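Local coordinates for protein mannose-specific lectin 3 chain 2 (PDB 3MEZ) that probably binds mannose as a bulb-type lectin domain of a heterotetramer thought to agglutinate trypsin-treated rabbit erythrocytes weakly, at residues L9-V14 with L63-E68; C59-G64 with Y91-Q96. All coordinates share one frame; numbering follows the deposited sequence.

Interaction 1 of 2, residues L9-V14 with L63-E68; sequences LFSSQV and LGHSGE. Unlike the reference sequence in segment 63-68: Glu-68 (reference Gln).
Ser-11 and Leu-63 mark the closest backbone approach, CA to CA 4.8 Å, where the type II beta turn Phe-10 to Gln-13 meets the chain leaving strand 60-63. Two bonds in opposite directions join the backbones here: Ser-12 N donates to Leu-63 O at 2.8 Å and almost linearly (N-H...O 173°), whereas Leu-63 N to Gln-13 O, at 3.5 Å, is weak. The turn is closed by Gln-13 N to Phe-10 O and braced from within by the Gln-13 amide, whose OE1 accepts from Phe-10 N at 2.8 Å.

Among the side chains Ser-11 does most of the polar work. Its chi1 of -65° sets OG beside its own backbone N, facing segment 63-68, where it donates to Gly-64 O at 2.8 Å; the hydroxyl lies above the plane of that carbonyl, 44° out of it. OG also takes a bond from Tyr-91 N, so this buried hydroxyl is gripped from two directions. The CB of Ser-11 lies over the middle of one His-65 ring face as a CH-pi contact, 3.5 Å from the centroid and near the ring normal. Leu-63 brings its CD2 methyl to 3.3 Å from Leu-9 O, while Leu-9 runs past it the opposite way, its CD2 lying 4.0 Å from Leu-63 CB.

The contact is wholly buried and links two sheets: strand 8-10 continues through this turn into strand 14-16, the neighbour of strand 60-63. The His-65 ring stacks on His-58 of the second copy of this protein. Leu-9 and Ser-11 pair by backbone bonds with Leu-93 and Tyr-91, tying the turn to strand 92-95.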
loop_
_atom_site.group_PDB
_atom_site.type_symbol
_atom_site.label_atom_id
_atom_site.label_comp_id
_atom_site.label_asym_id
_atom_site.label_seq_id
_atom_site.Cartn_x
_atom_site.Cartn_y
_atom_site.Cartn_z
ATOM N N LEU B 9 7.853 1.494 8.530
ATOM C CA LEU B 9 6.408 1.520 8.320
ATOM C C LEU B 9 5.827 2.747 9.028
ATOM O O LEU B 9 6.140 2.961 10.147
ATOM C CB LEU B 9 5.747 0.264 8.886
ATOM C CG LEU B 9 4.302 -0.050 8.515
ATOM C CD1 LEU B 9 4.256 -0.560 7.133
ATOM C CD2 LEU B 9 3.629 -1.006 9.427
ATOM N N PHE B 10 5.012 3.521 8.337
ATOM C CA PHE B 10 4.417 4.730 8.834
ATOM C C PHE B 10 2.967 4.477 9.258
ATOM O O PHE B 10 2.360 3.582 8.756
ATOM C CB PHE B 10 4.451 5.810 7.782
ATOM C CG PHE B 10 5.809 6.128 7.266
ATOM C CD1 PHE B 10 6.608 7.047 7.901
ATOM C CD2 PHE B 10 6.288 5.525 6.137
ATOM C CE1 PHE B 10 7.827 7.320 7.442
ATOM C CE2 PHE B 10 7.525 5.813 5.711
ATOM C CZ PHE B 10 8.271 6.712 6.353
ATOM N N SER B 11 2.411 5.298 10.139
ATOM C CA SER B 11 1.053 5.077 10.616
ATOM C C SER B 11 0.050 5.080 9.424
ATOM O O SER B 11 0.185 5.866 8.550
ATOM C CB SER B 11 0.627 6.156 11.620
ATOM O OG SER B 11 1.351 6.165 12.809
ATOM N N SER B 12 -0.892 4.161 9.457
ATOM C CA SER B 12 -1.900 3.867 8.440
ATOM C C SER B 12 -1.440 2.813 7.399
ATOM O O SER B 12 -2.234 2.202 6.788
ATOM C CB SER B 12 -2.424 5.131 7.737
ATOM O OG SER B 12 -3.261 5.917 8.513
ATOM N N GLN B 13 -0.142 2.619 7.253
ATOM C CA GLN B 13 0.364 1.555 6.409
ATOM C C GLN B 13 0.064 0.144 6.981
ATOM O O GLN B 13 -0.052 -0.063 8.152
ATOM C CB GLN B 13 1.871 1.683 6.120
ATOM C CG GLN B 13 2.264 2.877 5.386
ATOM C CD GLN B 13 3.713 2.861 4.919
ATOM O OE1 GLN B 13 4.597 2.702 5.682
ATOM N NE2 GLN B 13 3.907 3.052 3.663
ATOM N N VAL B 14 -0.032 -0.813 6.100
ATOM C CA VAL B 14 -0.302 -2.186 6.431
ATOM C C VAL B 14 0.660 -3.167 5.749
ATOM O O VAL B 14 1.207 -2.871 4.755
ATOM C CB VAL B 14 -1.733 -2.589 6.047
ATOM C CG1 VAL B 14 -2.723 -1.762 6.716
ATOM C CG2 VAL B 14 -1.907 -2.510 4.585
ATOM N N LEU B 63 0.049 -0.217 11.632
ATOM C CA LEU B 63 0.534 0.722 12.598
ATOM C C LEU B 63 -0.455 1.871 12.667
ATOM O O LEU B 63 -0.758 2.507 11.699
ATOM C CB LEU B 63 1.926 1.224 12.227
ATOM C CG LEU B 63 2.545 2.344 13.058
ATOM C CD1 LEU B 63 2.687 1.933 14.465
ATOM C CD2 LEU B 63 3.886 2.820 12.525
ATOM N N GLY B 64 -0.957 2.079 13.866
ATOM C CA GLY B 64 -1.953 3.066 14.144
ATOM C C GLY B 64 -1.447 4.458 14.446
ATOM O O GLY B 64 -0.294 4.685 14.486
ATOM N N HIS B 65 -2.378 5.354 14.708
ATOM C CA HIS B 65 -2.075 6.733 15.002
ATOM C C HIS B 65 -2.002 7.070 16.500
ATOM O O HIS B 65 -2.108 8.192 16.886
ATOM C CB HIS B 65 -2.949 7.683 14.240
ATOM C CG HIS B 65 -2.600 7.789 12.794
ATOM N ND1 HIS B 65 -3.083 6.918 11.855
ATOM C CD2 HIS B 65 -1.854 8.677 12.122
ATOM C CE1 HIS B 65 -2.627 7.256 10.674
ATOM N NE2 HIS B 65 -1.877 8.316 10.812
ATOM N N SER B 66 -1.864 6.042 17.309
ATOM C CA SER B 66 -1.423 6.136 18.681
ATOM C C SER B 66 -0.183 5.255 18.946
ATOM O O SER B 66 0.137 4.937 20.068
ATOM C CB SER B 66 -2.555 5.799 19.656
ATOM O OG SER B 66 -3.630 6.690 19.553
ATOM N N GLY B 67 0.490 4.846 17.886
ATOM C CA GLY B 67 1.646 4.005 18.009
ATOM C C GLY B 67 1.381 2.526 18.221
ATOM O O GLY B 67 2.281 1.789 18.381
ATOM N N GLU B 68 0.132 2.113 18.225
ATOM C CA GLU B 68 -0.225 0.716 18.400
ATOM C C GLU B 68 0.030 -0.136 17.170
ATOM O O GLU B 68 -0.220 0.309 16.122
ATOM C CB GLU B 68 -1.700 0.589 18.848
ATOM C CG GLU B 68 -2.780 0.683 17.775
ATOM C CD GLU B 68 -3.123 2.099 17.349
ATOM O OE1 GLU B 68 -4.268 2.413 17.040
ATOM O OE2 GLU B 68 -2.241 2.902 17.290
#

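Interaction 2 of 2, residues C59-G64 with Y91-Q96; sequences CFMRLG and YVLILQ
Leu-63 faces Leu-93 with its CD2 methyl, which sits 3.5 Å from Leu-93 N and 4.0 Å from Leu-93 CB. That one methyl makes the tight part of the contact: it presses on the backbone of Tyr-91 to Leu-93, 3.7 Å from Tyr-91 O and 3.8 Å from Val-92 C, so it packs against peptide groups as much as against side chains. The carbonyl and N-H it touches are not left wanting a partner, since Leu-9 and Ser-11 pair by backbone hydrogen bonds with Leu-93 and Tyr-91.

The strands themselves stay apart. Their short axes come no nearer than 8.9 Å, their N-to-C directions differ by 115°, and no hydrogen bond spans them, so they are not neighbours in one sheet but strands of different sheets that meet through their side chains. This fits the beta-prism II fold of the monocot mannose-binding lectins, in which three sheets surround a hydrophobic interior: strand 60-63 belongs to one sheet, strand 92-95 to another, and Leu-63, Met-61 and Leu-93 point inward between them.

Towards the ends the packing slackens, although both flanks remain buried. On one, Met-61 meets Leu-93 methyl to methyl, CE to CD1 at 4.3 Å; with CG roughly anti to its own N (chi1 -160°), the Leu-93 branch swings from the side of Leu-63 towards Met-61 CE, and Leu-69, Ile-71 and Val-103 add to the apolar surroundings. On the other, Gly-64 O approaches the Tyr-91 ring obliquely, 4.2 Å from CD1, as the end of the tyrosine turns away from segment 59-64 and bonds through its OH to Gln-87 O.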
loop_
_atom_site.group_PDB
_atom_site.type_symbol
_atom_site.label_atom_id
_atom_site.label_comp_id
_atom_site.label_asym_id
_atom_site.label_seq_id
_atom_site.Cartn_x
_atom_site.Cartn_y
_atom_site.Cartn_z
ATOM N N CYS B 59 -4.760 -12.312 7.446
ATOM C CA CYS B 59 -4.357 -11.348 8.468
ATOM C C CYS B 59 -3.499 -10.220 7.941
ATOM O O CYS B 59 -2.787 -10.404 7.006
ATOM C CB CYS B 59 -3.625 -12.031 9.621
ATOM S SG CYS B 59 -4.610 -13.170 10.437
ATOM N N PHE B 60 -3.647 -9.058 8.538
ATOM C CA PHE B 60 -2.835 -7.909 8.236
ATOM C C PHE B 60 -2.345 -7.211 9.488
ATOM O O PHE B 60 -3.005 -7.201 10.472
ATOM C CB PHE B 60 -3.517 -6.917 7.271
ATOM C CG PHE B 60 -4.691 -6.179 7.827
ATOM C CD1 PHE B 60 -5.935 -6.739 7.797
ATOM C CD2 PHE B 60 -4.568 -4.911 8.309
ATOM C CE1 PHE B 60 -6.998 -6.085 8.251
ATOM C CE2 PHE B 60 -5.639 -4.259 8.770
ATOM C CZ PHE B 60 -6.875 -4.856 8.739
ATOM N N MET B 61 -1.182 -6.613 9.385
ATOM C CA MET B 61 -0.634 -5.758 10.397
ATOM C C MET B 61 -0.717 -4.276 10.025
ATOM O O MET B 61 -0.531 -3.912 8.918
ATOM C CB MET B 61 0.795 -6.130 10.699
ATOM C CG MET B 61 1.210 -5.697 12.012
ATOM S SD MET B 61 2.000 -4.147 11.873
ATOM C CE MET B 61 3.621 -4.648 11.456
ATOM N N ARG B 62 -1.062 -3.465 11.003
ATOM C CA ARG B 62 -1.249 -2.061 10.817
ATOM C C ARG B 62 -0.667 -1.266 11.964
ATOM O O ARG B 62 -0.908 -1.563 13.076
ATOM C CB ARG B 62 -2.741 -1.723 10.662
ATOM C CG ARG B 62 -3.065 -0.253 10.590
ATOM C CD ARG B 62 -4.563 0.073 10.443
ATOM N NE ARG B 62 -4.897 1.486 10.374
ATOM C CZ ARG B 62 -5.044 2.289 11.416
ATOM N NH1 ARG B 62 -4.893 1.837 12.617
ATOM N NH2 ARG B 62 -5.356 3.538 11.266
ATOM N N LEU B 63 0.049 -0.217 11.632
ATOM C CA LEU B 63 0.534 0.722 12.598
ATOM C C LEU B 63 -0.455 1.871 12.667
ATOM O O LEU B 63 -0.758 2.507 11.699
ATOM C CB LEU B 63 1.926 1.224 12.227
ATOM C CG LEU B 63 2.545 2.344 13.058
ATOM C CD1 LEU B 63 2.687 1.933 14.465
ATOM C CD2 LEU B 63 3.886 2.820 12.525
ATOM N N GLY B 64 -0.957 2.079 13.866
ATOM C CA GLY B 64 -1.953 3.066 14.144
ATOM C C GLY B 64 -1.447 4.458 14.446
ATOM O O GLY B 64 -0.294 4.685 14.486
ATOM N N TYR B 91 3.137 8.083 13.647
ATOM C CA TYR B 91 4.138 7.233 14.248
ATOM C C TYR B 91 4.947 6.466 13.190
ATOM O O TYR B 91 4.577 6.400 12.052
ATOM C CB TYR B 91 3.531 6.272 15.244
ATOM C CG TYR B 91 2.996 6.889 16.508
ATOM C CD1 TYR B 91 1.852 7.630 16.498
ATOM C CD2 TYR B 91 3.653 6.731 17.715
ATOM C CE1 TYR B 91 1.358 8.168 17.647
ATOM C CE2 TYR B 91 3.185 7.256 18.814
ATOM C CZ TYR B 91 2.053 7.995 18.791
ATOM O OH TYR B 91 1.578 8.524 19.910
ATOM N N VAL B 92 6.087 5.960 13.592
ATOM C CA VAL B 92 6.916 5.238 12.711
ATOM C C VAL B 92 7.442 3.976 13.392
ATOM O O VAL B 92 7.772 3.994 14.520
ATOM C CB VAL B 92 7.982 6.195 12.180
ATOM C CG1 VAL B 92 9.241 6.098 12.936
ATOM C CG2 VAL B 92 8.109 6.098 10.801
ATOM N N LEU B 93 7.408 2.877 12.683
ATOM C CA LEU B 93 7.994 1.617 13.096
ATOM C C LEU B 93 9.253 1.458 12.259
ATOM O O LEU B 93 9.177 1.397 11.061
ATOM C CB LEU B 93 7.069 0.470 12.788
ATOM C CG LEU B 93 7.060 -0.944 13.389
ATOM C CD1 LEU B 93 6.884 -2.093 12.427
ATOM C CD2 LEU B 93 8.130 -1.223 14.356
ATOM N N ILE B 94 10.390 1.402 12.916
ATOM C CA ILE B 94 11.661 1.247 12.272
ATOM C C ILE B 94 12.315 -0.099 12.567
ATOM O O ILE B 94 12.472 -0.469 13.677
ATOM C CB ILE B 94 12.633 2.354 12.694
ATOM C CG1 ILE B 94 12.043 3.738 12.477
ATOM C CG2 ILE B 94 13.899 2.256 11.955
ATOM C CD1 ILE B 94 12.814 4.795 13.004
ATOM N N LEU B 95 12.719 -0.809 11.535
ATOM C CA LEU B 95 13.521 -1.983 11.753
ATOM C C LEU B 95 14.968 -1.546 11.742
ATOM O O LEU B 95 15.524 -1.276 10.738
ATOM C CB LEU B 95 13.275 -3.055 10.714
ATOM C CG LEU B 95 14.009 -4.371 10.868
ATOM C CD1 LEU B 95 13.608 -5.081 12.106
ATOM C CD2 LEU B 95 13.838 -5.260 9.681
ATOM N N GLN B 96 15.519 -1.435 12.926
ATOM C CA GLN B 96 16.846 -0.897 13.146
ATOM C C GLN B 96 18.035 -1.833 12.891
ATOM O O GLN B 96 17.940 -2.999 13.008
ATOM C CB GLN B 96 16.965 -0.286 14.545
ATOM C CG GLN B 96 15.854 0.569 14.974
ATOM C CD GLN B 96 16.039 1.170 16.330
ATOM O OE1 GLN B 96 16.790 0.680 17.131
ATOM N NE2 GLN B 96 15.327 2.215 16.585
#

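Overall arrangement
Both contacts are buried, and they share Leu-63 and Gly-64, with centres about 5 Å apart. Interaction 2 lies nearer the middle of the chain, about 3 Å from its centre against about 8 Å for interaction 1, and their chemistry differs: interaction 2 is apolar sheet-to-sheet packing without a hydrogen bond, whereas interaction 1, at a turn between sheets, rests on backbone and hydroxyl bonds plus a CH-pi contact. They are joined directly, since strands 8-10 and 92-95 are neighbours: Leu-9 O lies 2.8 Å from Leu-93 N, a probable hydrogen bond. Segments 9-14 and 91-96 both pack on Leu-63. Both interactions reach the second copy of this protein.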